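Local structure of uncharacterized protein PH0987 (Pyrococcus horikoshii, 2PHC) at residues Phe11-Gly16 / Leu52-Asp57; Glu87-Tyr92 / Ile185-Phe190; Pro132-Leu137 / Gly169-Glu174; Pro147-Pro152 / Gly178-Gly183. The protein is of unknown function but carries a carboxyltransferase domain (subdomain C and D) and probably binds ATP and acts as a hydrolase. All blocks are in the same frame, centred on the assembly; numbering follows the deposited sequence.

Contact 1. Residues Phe11-Gly16 / Leu52-Asp57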
loop_
_atom_site.group_PDB
_atom_site.type_symbol
_atom_site.label_atom_id
_atom_site.label_comp_id
_atom_site.label_asym_id
_atom_site.label_seq_id
_atom_site.Cartn_x
_atom_site.Cartn_y
_atom_site.Cartn_z
ATOM N N PHE A 11 -16.018 19.620 10.562
ATOM C CA PHE A 11 -14.653 19.104 10.839
ATOM C C PHE A 11 -13.974 18.604 9.574
ATOM O O PHE A 11 -14.605 18.201 8.684
ATOM C CB PHE A 11 -14.696 17.951 11.909
ATOM C CG PHE A 11 -15.096 18.428 13.295
ATOM C CD1 PHE A 11 -16.419 18.474 13.670
ATOM C CD2 PHE A 11 -14.136 18.873 14.194
ATOM C CE1 PHE A 11 -16.780 18.950 14.896
ATOM C CE2 PHE A 11 -14.515 19.357 15.405
ATOM C CZ PHE A 11 -15.846 19.361 15.760
ATOM N N LEU A 12 -12.667 18.661 9.521
ATOM C CA LEU A 12 -11.961 18.139 8.405
ATOM C C LEU A 12 -11.010 17.060 8.939
ATOM O O LEU A 12 -10.224 17.329 9.869
ATOM C CB LEU A 12 -11.139 19.266 7.759
ATOM C CG LEU A 12 -10.421 18.995 6.431
ATOM C CD1 LEU A 12 -11.332 18.969 5.205
ATOM C CD2 LEU A 12 -9.225 19.951 6.231
ATOM N N ILE A 13 -11.273 15.873 8.454
ATOM C CA ILE A 13 -10.356 14.826 8.418
ATOM C C ILE A 13 -9.522 14.911 7.208
ATOM O O ILE A 13 -9.897 14.929 6.119
ATOM C CB ILE A 13 -11.018 13.469 8.545
ATOM C CG1 ILE A 13 -12.143 13.525 9.546
ATOM C CG2 ILE A 13 -10.039 12.437 8.963
ATOM C CD1 ILE A 13 -13.309 12.774 9.157
ATOM N N SER A 14 -8.316 14.839 7.501
ATOM C CA SER A 14 -7.131 15.424 6.857
ATOM C C SER A 14 -5.962 14.427 6.826
ATOM O O SER A 14 -5.823 13.643 7.737
ATOM C CB SER A 14 -6.707 16.731 7.579
ATOM O OG SER A 14 -5.568 17.216 6.932
ATOM N N PHE A 15 -5.238 13.705 5.746
ATOM C CA PHE A 15 -4.421 12.468 5.833
ATOM C C PHE A 15 -2.853 12.525 5.720
ATOM O O PHE A 15 -2.180 11.463 6.037
ATOM C CB PHE A 15 -4.982 11.365 4.903
ATOM C CG PHE A 15 -6.315 10.823 5.321
ATOM C CD1 PHE A 15 -6.403 9.631 6.018
ATOM C CD2 PHE A 15 -7.475 11.526 5.052
ATOM C CE1 PHE A 15 -7.627 9.115 6.407
ATOM C CE2 PHE A 15 -8.710 11.059 5.437
ATOM C CZ PHE A 15 -8.792 9.801 6.140
ATOM N N GLY A 16 -2.225 13.645 5.277
ATOM C CA GLY A 16 -2.787 14.842 4.642
ATOM C C GLY A 16 -1.764 15.376 3.613
ATOM O O GLY A 16 -0.602 14.912 3.583
ATOM N N LEU A 52 -11.395 14.722 4.301
ATOM C CA LEU A 52 -12.821 14.654 4.258
ATOM C C LEU A 52 -13.472 15.657 5.119
ATOM O O LEU A 52 -13.251 15.704 6.268
ATOM C CB LEU A 52 -13.296 13.276 4.634
ATOM C CG LEU A 52 -14.753 12.987 4.822
ATOM C CD1 LEU A 52 -15.402 12.900 3.534
ATOM C CD2 LEU A 52 -14.813 11.720 5.499
ATOM N N LEU A 53 -14.320 16.454 4.524
ATOM C CA LEU A 53 -15.073 17.438 5.226
ATOM C C LEU A 53 -16.360 16.885 5.761
ATOM O O LEU A 53 -17.067 16.225 5.087
ATOM C CB LEU A 53 -15.270 18.677 4.390
ATOM C CG LEU A 53 -15.887 19.879 5.082
ATOM C CD1 LEU A 53 -15.022 20.456 6.081
ATOM C CD2 LEU A 53 -16.342 20.863 4.119
ATOM N N VAL A 54 -16.591 17.117 7.025
ATOM C CA VAL A 54 -17.719 16.618 7.705
ATOM C C VAL A 54 -18.485 17.767 8.354
ATOM O O VAL A 54 -17.960 18.577 9.098
ATOM C CB VAL A 54 -17.362 15.557 8.809
ATOM C CG1 VAL A 54 -18.648 14.823 9.269
ATOM C CG2 VAL A 54 -16.407 14.549 8.226
ATOM N N ILE A 55 -19.755 17.773 8.050
ATOM C CA ILE A 55 -20.626 18.808 8.522
ATOM C C ILE A 55 -21.868 18.260 9.173
ATOM O O ILE A 55 -22.365 17.210 8.746
ATOM C CB ILE A 55 -21.180 19.569 7.236
ATOM C CG1 ILE A 55 -20.041 20.292 6.500
ATOM C CG2 ILE A 55 -22.301 20.563 7.566
ATOM C CD1 ILE A 55 -20.408 20.660 5.119
ATOM N N TYR A 56 -22.197 18.886 10.288
ATOM C CA TYR A 56 -23.072 18.392 11.311
ATOM C C TYR A 56 -24.146 19.383 11.646
ATOM O O TYR A 56 -23.996 20.548 11.432
ATOM C CB TYR A 56 -22.330 17.959 12.579
ATOM C CG TYR A 56 -21.693 19.002 13.478
ATOM C CD1 TYR A 56 -20.370 19.308 13.381
ATOM C CD2 TYR A 56 -22.394 19.602 14.486
ATOM C CE1 TYR A 56 -19.804 20.190 14.181
ATOM C CE2 TYR A 56 -21.800 20.500 15.309
ATOM C CZ TYR A 56 -20.508 20.785 15.141
ATOM O OH TYR A 56 -19.904 21.671 15.941
ATOM N N ASP A 57 -25.244 18.889 12.171
ATOM C CA ASP A 57 -26.320 19.776 12.564
ATOM C C ASP A 57 -26.149 20.112 14.041
ATOM O O ASP A 57 -26.358 19.251 14.869
ATOM C CB ASP A 57 -27.646 19.099 12.351
ATOM C CG ASP A 57 -28.809 19.953 12.860
ATOM O OD1 ASP A 57 -29.961 19.634 12.517
ATOM O OD2 ASP A 57 -28.555 20.942 13.587
#
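F11 pairs with V54 and I13 with L52 as the hydrogen-bonded pairs of an antiparallel ladder, with L12 and L53 the non-hydrogen-bonded pair between them. F11 N donates to V54 O at 2.6 Å, and V54 N returns a bond to F11 O at 2.8 Å. The bond from I13 N to L52 O is more bent, 141° at the hydrogen; L52 N to I13 O is modelled too short to be trusted. These strands, 10-14 and 51-56, are the two inner members of a four-stranded antiparallel sheet in a two-layer α/β arrangement. Helices 21-37 and 63-82 pack against the face carrying F11, I13, L52 and V54. There I13 CD1 rests on V54 CG2 at 3.7 Å. Y56 CG sits between backbone N and carbonyl carbon (chi1 70°), which places its ring rim to rim with that of F11, CE1 to CE1 at 3.3 Å, planes 20° apart; Y63 adds an edge-to-face partner to F11. On the other face of the sheet, L12 CD1 touches L53 CB at 4.0 Å.

Contact 2. Residues Glu87-Tyr92 / Ile185-Phe190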
loop_
_atom_site.group_PDB
_atom_site.type_symbol
_atom_site.label_atom_id
_atom_site.label_comp_id
_atom_site.label_asym_id
_atom_site.label_seq_id
_atom_site.Cartn_x
_atom_site.Cartn_y
_atom_site.Cartn_z
ATOM N N GLU A 87 2.860 -7.600 6.495
ATOM C CA GLU A 87 4.157 -6.929 6.399
ATOM C C GLU A 87 5.178 -7.871 5.777
ATOM O O GLU A 87 5.335 -9.001 6.253
ATOM C CB GLU A 87 4.651 -6.503 7.796
ATOM C CG GLU A 87 3.900 -5.351 8.359
ATOM C CD GLU A 87 4.668 -4.607 9.451
ATOM O OE1 GLU A 87 5.306 -5.270 10.336
ATOM O OE2 GLU A 87 4.628 -3.350 9.409
ATOM N N ILE A 88 5.894 -7.399 4.759
ATOM C CA ILE A 88 6.760 -8.282 3.960
ATOM C C ILE A 88 8.196 -7.749 3.916
ATOM O O ILE A 88 8.447 -6.696 3.268
ATOM C CB ILE A 88 6.135 -8.580 2.524
ATOM C CG1 ILE A 88 4.898 -9.499 2.696
ATOM C CG2 ILE A 88 7.075 -9.350 1.646
ATOM C CD1 ILE A 88 4.126 -9.892 1.433
ATOM N N PRO A 89 9.138 -8.433 4.650
ATOM C CA PRO A 89 10.520 -7.985 4.604
ATOM C C PRO A 89 11.146 -8.285 3.222
ATOM O O PRO A 89 10.906 -9.365 2.661
ATOM C CB PRO A 89 11.188 -8.753 5.769
ATOM C CG PRO A 89 10.474 -9.962 5.867
ATOM C CD PRO A 89 9.010 -9.610 5.553
ATOM N N VAL A 90 11.852 -7.273 2.703
ATOM C CA VAL A 90 12.525 -7.231 1.429
ATOM C C VAL A 90 13.884 -6.702 1.764
ATOM O O VAL A 90 13.994 -5.604 2.297
ATOM C CB VAL A 90 11.911 -6.147 0.429
ATOM C CG1 VAL A 90 12.633 -6.143 -0.942
ATOM C CG2 VAL A 90 10.369 -6.332 0.198
ATOM N N ALA A 91 14.923 -7.492 1.493
ATOM C CA ALA A 91 16.332 -6.953 1.369
ATOM C C ALA A 91 16.533 -6.309 -0.011
ATOM O O ALA A 91 16.598 -6.987 -1.008
ATOM C CB ALA A 91 17.353 -8.088 1.652
ATOM N N TYR A 92 16.554 -4.982 -0.057
ATOM C CA TYR A 92 16.673 -4.179 -1.303
ATOM C C TYR A 92 18.148 -3.957 -1.684
ATOM O O TYR A 92 19.038 -4.000 -0.801
ATOM C CB TYR A 92 16.060 -2.783 -1.147
ATOM C CG TYR A 92 14.573 -2.665 -1.007
ATOM C CD1 TYR A 92 13.959 -2.787 0.236
ATOM C CD2 TYR A 92 13.771 -2.373 -2.107
ATOM C CE1 TYR A 92 12.547 -2.664 0.357
ATOM C CE2 TYR A 92 12.362 -2.245 -1.986
ATOM C CZ TYR A 92 11.789 -2.384 -0.757
ATOM O OH TYR A 92 10.451 -2.293 -0.618
ATOM N N ILE A 185 12.625 -11.070 -1.098
ATOM C CA ILE A 185 11.937 -11.463 0.086
ATOM C C ILE A 185 12.478 -12.824 0.582
ATOM O O ILE A 185 12.571 -13.755 -0.204
ATOM C CB ILE A 185 10.356 -11.629 -0.227
ATOM C CG1 ILE A 185 9.689 -10.301 -0.656
ATOM C CG2 ILE A 185 9.667 -12.224 0.897
ATOM C CD1 ILE A 185 8.377 -10.472 -1.554
ATOM N N PRO A 186 12.800 -12.950 1.882
ATOM C CA PRO A 186 13.315 -14.225 2.450
ATOM C C PRO A 186 12.266 -15.253 2.890
ATOM O O PRO A 186 12.593 -16.409 2.987
ATOM C CB PRO A 186 14.070 -13.761 3.681
ATOM C CG PRO A 186 13.157 -12.527 4.154
ATOM C CD PRO A 186 12.880 -11.835 2.842
ATOM N N LEU A 187 11.058 -14.795 3.235
ATOM C CA LEU A 187 9.901 -15.646 3.488
ATOM C C LEU A 187 9.539 -16.516 2.290
ATOM O O LEU A 187 9.684 -16.093 1.122
ATOM C CB LEU A 187 8.709 -14.770 3.792
ATOM C CG LEU A 187 8.866 -13.723 4.906
ATOM C CD1 LEU A 187 7.742 -12.742 4.780
ATOM C CD2 LEU A 187 8.815 -14.373 6.296
ATOM N N ARG A 188 9.053 -17.734 2.571
ATOM C CA ARG A 188 8.510 -18.579 1.516
ATOM C C ARG A 188 7.061 -18.145 1.408
ATOM O O ARG A 188 6.177 -18.650 2.146
ATOM C CB ARG A 188 8.601 -20.024 1.871
ATOM C CG ARG A 188 8.337 -20.934 0.712
ATOM C CD ARG A 188 8.547 -22.406 1.105
ATOM N NE ARG A 188 7.978 -23.280 0.080
ATOM C CZ ARG A 188 8.210 -24.583 0.002
ATOM N NH1 ARG A 188 9.000 -25.161 0.894
ATOM N NH2 ARG A 188 7.647 -25.300 -0.961
ATOM N N THR A 189 6.819 -17.224 0.463
ATOM C CA THR A 189 5.491 -16.589 0.313
ATOM C C THR A 189 4.380 -17.491 -0.248
ATOM O O THR A 189 3.185 -17.295 0.043
ATOM C CB THR A 189 5.583 -15.240 -0.470
ATOM O OG1 THR A 189 6.123 -15.479 -1.773
ATOM C CG2 THR A 189 6.447 -14.186 0.312
ATOM N N PHE A 190 4.756 -18.471 -1.056
ATOM C CA PHE A 190 3.833 -19.487 -1.556
ATOM C C PHE A 190 4.363 -20.882 -1.162
ATOM O O PHE A 190 5.506 -21.266 -1.412
ATOM C CB PHE A 190 3.603 -19.405 -3.126
ATOM C CG PHE A 190 2.823 -18.149 -3.644
ATOM C CD1 PHE A 190 1.888 -18.283 -4.679
ATOM C CD2 PHE A 190 3.101 -16.840 -3.178
ATOM C CE1 PHE A 190 1.215 -17.135 -5.227
ATOM C CE2 PHE A 190 2.452 -15.686 -3.688
ATOM C CZ PHE A 190 1.543 -15.858 -4.756
#
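The end of a β-ladder is what P89 and I185 mark: strand 85-92 runs antiparallel to strand 180-184, and A91 still pairs through its backbone with R184, but past that point residues 185-190 leave the sheet as a loop. I185 CA sends a C-H toward P89 O at 3.5 Å, and P186 CD comes to 3.2 Å from the same oxygen. Both P89 and P186 lack an amide hydrogen, so neither can donate a backbone bond to continue the ladder, and carbon contacts take over. The strand pair belongs to the mixed seven-stranded sheet of this cyclophilin-like family, with V90 and I88 bonded on their other side to strand 205-211. On the inner side, I88 CG2 meets I185 CG1 and CD1, both at 3.6 Å. With I88 chi1 at -70°, CG1 sits beside the backbone N and CG2, anti to it, is the branch that reaches I185. V90 CG2 touches the same I185 CG1 more loosely at 4.1 Å, and W170 packs against both isoleucines. Toward the outside, L187 CD1 presses tightly on P89 CD at 3.5 Å, its side chain running at about a right angle to the proline ring. P186 CG approaches P89 CG at 4.1 Å.

Contact 3. Residues Pro132-Leu137 / Gly169-Glu174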
loop_
_atom_site.group_PDB
_atom_site.type_symbol
_atom_site.label_atom_id
_atom_site.label_comp_id
_atom_site.label_asym_id
_atom_site.label_seq_id
_atom_site.Cartn_x
_atom_site.Cartn_y
_atom_site.Cartn_z
ATOM N N PRO A 132 4.068 -20.710 -12.048
ATOM C CA PRO A 132 4.871 -20.496 -10.901
ATOM C C PRO A 132 4.084 -19.450 -10.201
ATOM O O PRO A 132 3.392 -18.669 -10.777
ATOM C CB PRO A 132 6.166 -20.023 -11.501
ATOM C CG PRO A 132 5.745 -19.421 -12.785
ATOM C CD PRO A 132 4.791 -20.399 -13.262
ATOM N N GLY A 133 4.116 -19.485 -8.921
ATOM C CA GLY A 133 3.514 -18.329 -8.199
ATOM C C GLY A 133 4.064 -16.919 -8.533
ATOM O O GLY A 133 5.244 -16.697 -8.577
ATOM N N PHE A 134 3.164 -15.962 -8.689
ATOM C CA PHE A 134 3.510 -14.537 -8.801
ATOM C C PHE A 134 2.390 -13.771 -8.034
ATOM O O PHE A 134 1.241 -14.162 -8.111
ATOM C CB PHE A 134 3.569 -14.130 -10.296
ATOM C CG PHE A 134 4.220 -12.750 -10.534
ATOM C CD1 PHE A 134 5.600 -12.600 -10.678
ATOM C CD2 PHE A 134 3.475 -11.623 -10.519
ATOM C CE1 PHE A 134 6.152 -11.357 -10.793
ATOM C CE2 PHE A 134 4.021 -10.372 -10.675
ATOM C CZ PHE A 134 5.359 -10.241 -10.808
ATOM N N ALA A 135 2.735 -12.724 -7.277
ATOM C CA ALA A 135 1.764 -11.795 -6.717
ATOM C C ALA A 135 1.823 -10.448 -7.399
ATOM O O ALA A 135 2.878 -9.853 -7.569
ATOM C CB ALA A 135 2.010 -11.621 -5.282
ATOM N N TYR A 136 0.656 -9.945 -7.756
ATOM C CA TYR A 136 0.560 -8.808 -8.619
ATOM C C TYR A 136 -0.070 -7.816 -7.743
ATOM O O TYR A 136 -1.046 -8.160 -7.062
ATOM C CB TYR A 136 -0.398 -9.085 -9.743
ATOM C CG TYR A 136 0.073 -10.047 -10.777
ATOM C CD1 TYR A 136 0.582 -9.583 -12.024
ATOM C CD2 TYR A 136 -0.128 -11.396 -10.602
ATOM C CE1 TYR A 136 0.932 -10.465 -13.008
ATOM C CE2 TYR A 136 0.194 -12.269 -11.577
ATOM C CZ TYR A 136 0.752 -11.790 -12.787
ATOM O OH TYR A 136 1.089 -12.715 -13.768
ATOM N N LEU A 137 0.448 -6.594 -7.756
ATOM C CA LEU A 137 0.109 -5.579 -6.713
ATOM C C LEU A 137 -0.254 -4.297 -7.409
ATOM O O LEU A 137 0.052 -4.155 -8.594
ATOM C CB LEU A 137 1.217 -5.269 -5.696
ATOM C CG LEU A 137 1.860 -6.368 -4.913
ATOM C CD1 LEU A 137 2.977 -5.725 -4.109
ATOM C CD2 LEU A 137 0.970 -7.310 -4.048
ATOM N N GLY A 169 5.441 -6.365 -7.865
ATOM C CA GLY A 169 4.932 -7.637 -7.459
ATOM C C GLY A 169 6.157 -8.437 -7.165
ATOM O O GLY A 169 7.245 -7.882 -7.143
ATOM N N TRP A 170 5.995 -9.725 -6.944
ATOM C CA TRP A 170 7.163 -10.573 -6.762
ATOM C C TRP A 170 6.971 -11.990 -7.369
ATOM O O TRP A 170 5.840 -12.499 -7.448
ATOM C CB TRP A 170 7.553 -10.668 -5.299
ATOM C CG TRP A 170 6.594 -11.460 -4.390
ATOM C CD1 TRP A 170 6.611 -12.785 -4.141
ATOM C CD2 TRP A 170 5.531 -10.916 -3.551
ATOM N NE1 TRP A 170 5.649 -13.125 -3.215
ATOM C CE2 TRP A 170 4.938 -12.003 -2.878
ATOM C CE3 TRP A 170 5.025 -9.609 -3.330
ATOM C CZ2 TRP A 170 3.873 -11.838 -1.948
ATOM C CZ3 TRP A 170 3.916 -9.457 -2.419
ATOM C CH2 TRP A 170 3.395 -10.540 -1.732
ATOM N N TYR A 171 8.096 -12.547 -7.834
ATOM C CA TYR A 171 8.269 -13.962 -8.133
ATOM C C TYR A 171 8.260 -14.805 -6.876
ATOM O O TYR A 171 9.133 -14.613 -6.003
ATOM C CB TYR A 171 9.566 -14.130 -8.857
ATOM C CG TYR A 171 9.588 -13.329 -10.128
ATOM C CD1 TYR A 171 9.278 -13.920 -11.299
ATOM C CD2 TYR A 171 9.927 -11.998 -10.131
ATOM C CE1 TYR A 171 9.294 -13.228 -12.477
ATOM C CE2 TYR A 171 9.990 -11.268 -11.328
ATOM C CZ TYR A 171 9.642 -11.883 -12.477
ATOM O OH TYR A 171 9.609 -11.223 -13.658
ATOM N N ALA A 172 7.245 -15.650 -6.725
ATOM C CA ALA A 172 7.095 -16.431 -5.488
ATOM C C ALA A 172 8.075 -17.608 -5.477
ATOM O O ALA A 172 8.555 -17.988 -4.438
ATOM C CB ALA A 172 5.662 -16.912 -5.303
ATOM N N ILE A 173 8.408 -18.145 -6.648
ATOM C CA ILE A 173 9.458 -19.150 -6.777
ATOM C C ILE A 173 10.346 -18.860 -7.979
ATOM O O ILE A 173 10.046 -17.970 -8.802
ATOM C CB ILE A 173 8.866 -20.610 -6.852
ATOM C CG1 ILE A 173 8.016 -20.786 -8.113
ATOM C CG2 ILE A 173 8.034 -20.918 -5.636
ATOM C CD1 ILE A 173 7.909 -22.293 -8.549
ATOM N N GLU A 174 11.457 -19.614 -8.095
ATOM C CA GLU A 174 12.437 -19.368 -9.171
ATOM C C GLU A 174 11.730 -19.634 -10.494
ATOM O O GLU A 174 11.003 -20.622 -10.620
ATOM C CB GLU A 174 13.683 -20.220 -9.000
ATOM C CG GLU A 174 14.797 -19.994 -10.028
ATOM C CD GLU A 174 15.785 -21.200 -10.058
ATOM O OE1 GLU A 174 15.599 -22.146 -10.887
ATOM O OE2 GLU A 174 16.727 -21.207 -9.226
#
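F134 and Y171 face each other across a non-hydrogen-bonded antiparallel pair, and their rings form a T-shaped stack. The edge of F134 points at the face of Y171, with CE1 over the ring centre, centroids 5.0 Å apart and planes at 87°. With CG anti to its backbone N (chi1 -167°), F134 swings toward the neighbouring strand, so that W170 O lies over one face of its ring, 3.2 Å from CD1. The oxygen sits off-centre there, while also accepting a bond from A135 N at 3.1 Å in the carbonyl plane; W170 N donates back to A135 O, completing the hydrogen-bonded pair. W179, just before strand 180-184, also meets the F134 ring edge-to-face.

The strands, 134-138 and 167-171, are adjacent in the mixed seven-stranded sheet. On the face opposite F134, W170 takes a chi1 of 70°, its CG set between backbone N and carbonyl carbon, and this lays the indole across A135. The A135 methyl sits almost straight above the six-membered ring, 3.7 Å from CB to centroid, a CH-pi contact; L137 CD2 touches W170 CZ3 at 4.0 Å. The indole NE1 is hydrogen-bonded to T189 OG1. G169, with no side chain, lets A135 O come to 3.0 Å from its CA. Beyond the ladder A172 N donates to G133 O at 2.9 Å from well above the carbonyl plane, and P132 CB packs on I173 CG1.

Contact 4. Residues Pro147-Pro152 / Gly178-Gly183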
loop_
_atom_site.group_PDB
_atom_site.type_symbol
_atom_site.label_atom_id
_atom_site.label_comp_id
_atom_site.label_asym_id
_atom_site.label_seq_id
_atom_site.Cartn_x
_atom_site.Cartn_y
_atom_site.Cartn_z
ATOM N N PRO A 147 10.228 0.298 -17.474
ATOM C CA PRO A 147 9.906 -0.803 -18.420
ATOM C C PRO A 147 10.740 -2.031 -18.145
ATOM O O PRO A 147 11.695 -1.902 -17.448
ATOM C CB PRO A 147 10.181 -0.214 -19.815
ATOM C CG PRO A 147 11.255 0.839 -19.561
ATOM C CD PRO A 147 10.825 1.461 -18.169
ATOM N N ARG A 148 10.288 -3.217 -18.579
ATOM C CA ARG A 148 10.937 -4.538 -18.417
ATOM C C ARG A 148 12.318 -4.662 -19.149
ATOM O O ARG A 148 12.641 -3.849 -20.030
ATOM C CB ARG A 148 10.015 -5.609 -19.073
ATOM C CG ARG A 148 8.762 -5.972 -18.257
ATOM C CD ARG A 148 7.699 -6.451 -19.268
ATOM N NE ARG A 148 6.358 -6.747 -18.679
ATOM C CZ ARG A 148 5.385 -5.857 -18.444
ATOM N NH1 ARG A 148 5.492 -4.578 -18.721
ATOM N NH2 ARG A 148 4.262 -6.268 -17.972
ATOM N N LEU A 149 13.064 -5.713 -18.842
ATOM C CA LEU A 149 14.288 -5.980 -19.562
ATOM C C LEU A 149 13.916 -6.262 -21.008
ATOM O O LEU A 149 12.779 -6.688 -21.315
ATOM C CB LEU A 149 15.080 -7.115 -18.946
ATOM C CG LEU A 149 15.722 -6.969 -17.538
ATOM C CD1 LEU A 149 16.190 -8.293 -17.194
ATOM C CD2 LEU A 149 16.875 -6.134 -17.561
ATOM N N GLU A 150 14.850 -5.969 -21.920
ATOM C CA GLU A 150 14.564 -6.201 -23.312
ATOM C C GLU A 150 14.459 -7.719 -23.576
ATOM O O GLU A 150 13.647 -8.188 -24.367
ATOM C CB GLU A 150 15.553 -5.431 -24.235
ATOM C CG GLU A 150 14.931 -4.802 -25.568
ATOM C CD GLU A 150 13.480 -4.109 -25.520
ATOM O OE1 GLU A 150 13.362 -2.926 -25.054
ATOM O OE2 GLU A 150 12.486 -4.722 -26.058
ATOM N N LYS A 151 15.226 -8.480 -22.830
ATOM C CA LYS A 151 15.125 -9.901 -22.862
ATOM C C LYS A 151 15.082 -10.374 -21.430
ATOM O O LYS A 151 15.950 -10.027 -20.645
ATOM C CB LYS A 151 16.453 -10.285 -23.364
ATOM C CD LYS A 151 18.464 -11.940 -22.757
ATOM C CE LYS A 151 19.542 -12.116 -21.666
ATOM N NZ LYS A 151 20.939 -11.690 -22.092
ATOM N N PRO A 152 14.118 -11.237 -21.111
ATOM C CA PRO A 152 13.946 -11.883 -19.808
ATOM C C PRO A 152 15.139 -12.699 -19.311
ATOM O O PRO A 152 15.759 -13.379 -20.113
ATOM C CB PRO A 152 12.776 -12.838 -20.038
ATOM C CG PRO A 152 12.072 -12.299 -21.255
ATOM C CD PRO A 152 13.079 -11.595 -22.086
ATOM N N GLY A 178 11.212 -10.877 -17.134
ATOM C CA GLY A 178 12.005 -9.746 -17.444
ATOM C C GLY A 178 11.722 -8.475 -16.667
ATOM O O GLY A 178 12.001 -7.460 -17.244
ATOM N N TRP A 179 11.198 -8.580 -15.414
ATOM C CA TRP A 179 10.807 -7.443 -14.541
ATOM C C TRP A 179 12.102 -6.890 -13.950
ATOM O O TRP A 179 13.044 -7.647 -13.807
ATOM C CB TRP A 179 9.859 -7.889 -13.360
ATOM C CG TRP A 179 8.378 -8.054 -13.790
ATOM C CD1 TRP A 179 7.946 -8.599 -14.973
ATOM C CD2 TRP A 179 7.160 -7.646 -13.089
ATOM N NE1 TRP A 179 6.574 -8.549 -15.084
ATOM C CE2 TRP A 179 6.056 -7.985 -13.939
ATOM C CE3 TRP A 179 6.890 -7.044 -11.859
ATOM C CZ2 TRP A 179 4.713 -7.729 -13.587
ATOM C CZ3 TRP A 179 5.496 -6.762 -11.515
ATOM C CH2 TRP A 179 4.454 -7.127 -12.386
ATOM N N ARG A 180 12.157 -5.594 -13.612
ATOM C CA ARG A 180 13.358 -5.008 -12.996
ATOM C C ARG A 180 13.386 -5.417 -11.589
ATOM O O ARG A 180 12.545 -4.963 -10.829
ATOM C CB ARG A 180 13.409 -3.459 -13.107
ATOM C CG ARG A 180 13.495 -2.985 -14.539
ATOM C CD ARG A 180 14.809 -3.323 -15.355
ATOM N NE ARG A 180 14.615 -2.849 -16.756
ATOM C CZ ARG A 180 15.613 -2.672 -17.641
ATOM N NH1 ARG A 180 16.899 -2.909 -17.295
ATOM N NH2 ARG A 180 15.338 -2.220 -18.837
ATOM N N ILE A 181 14.351 -6.253 -11.224
ATOM C CA ILE A 181 14.444 -6.771 -9.855
ATOM C C ILE A 181 15.232 -5.871 -8.893
ATOM O O ILE A 181 16.426 -5.635 -9.126
ATOM C CB ILE A 181 15.011 -8.170 -9.825
ATOM C CG1 ILE A 181 14.326 -9.089 -10.882
ATOM C CG2 ILE A 181 14.987 -8.691 -8.438
ATOM C CD1 ILE A 181 12.697 -9.273 -10.731
ATOM N N ILE A 182 14.577 -5.435 -7.801
ATOM C CA ILE A 182 15.052 -4.384 -6.854
ATOM C C ILE A 182 15.298 -4.928 -5.427
ATOM O O ILE A 182 15.812 -4.243 -4.574
ATOM C CB ILE A 182 14.095 -3.112 -6.849
ATOM C CG1 ILE A 182 12.698 -3.387 -6.202
ATOM C CG2 ILE A 182 13.911 -2.522 -8.274
ATOM C CD1 ILE A 182 11.918 -2.046 -5.844
ATOM N N GLY A 183 15.000 -6.187 -5.170
ATOM C CA GLY A 183 15.007 -6.625 -3.794
ATOM C C GLY A 183 14.580 -8.055 -3.779
ATOM O O GLY A 183 14.093 -8.536 -4.811
#
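R180 and L149 make the tight part of this contact, between the loop at 147-152 and the start of strand 180-184. The arginine chain bends at chi2 (-66°), turning its guanidinium back over the loop, where NE donates to P147 O at 3.1 Å. That bond is nearly straight, 169° at the hydrogen, with the oxygen in the guanidinium plane at its edge. L149 comes over one face of the same group, CD2 lying 3.2 Å from R180 NH1, so one edge of the guanidinium is bonded and one face is packed. Beside it L149 N donates to G178 O at 2.6 Å, almost along the C=O axis. The same oxygen has R148 CB against it at 3.3 Å, and P152 CA packs 3.7 Å from the CA of G178.

The solvent side is looser. R148 lies alongside W179, pointing the same way, with guanidinium and indole planes 76° apart and NE no nearer than 4.0 Å to W179 NE1. Around this, helix 100-107 lies against R180, F102 giving it a cation-pi partner and V103 an apolar one, while Y106 touches P147; strand 160-164 pairs with R180 through I163 and sets A164 against both R148 and W179.

Contact 1 stands apart, in the four-stranded antiparallel sheet with its two helices; its centre lies about 37 to 43 Å from those of the other three, and it closes before any of them opens along the chain. Contacts 2, 3 and 4 each have at least one segment in the mixed seven-stranded sheet. Contacts 3 and 4 both fall between the two segments of contact 2, and their own segments alternate. Contact 2 is about 11 Å from contact 3, centre to centre, where F190 packs on A172; the centres of contacts 3 and 4 are about 13 Å apart, and the two meet through Y171 and W179. The chain thus builds the four-stranded sheet first and separately, and the second sheet brings together segments distant in sequence.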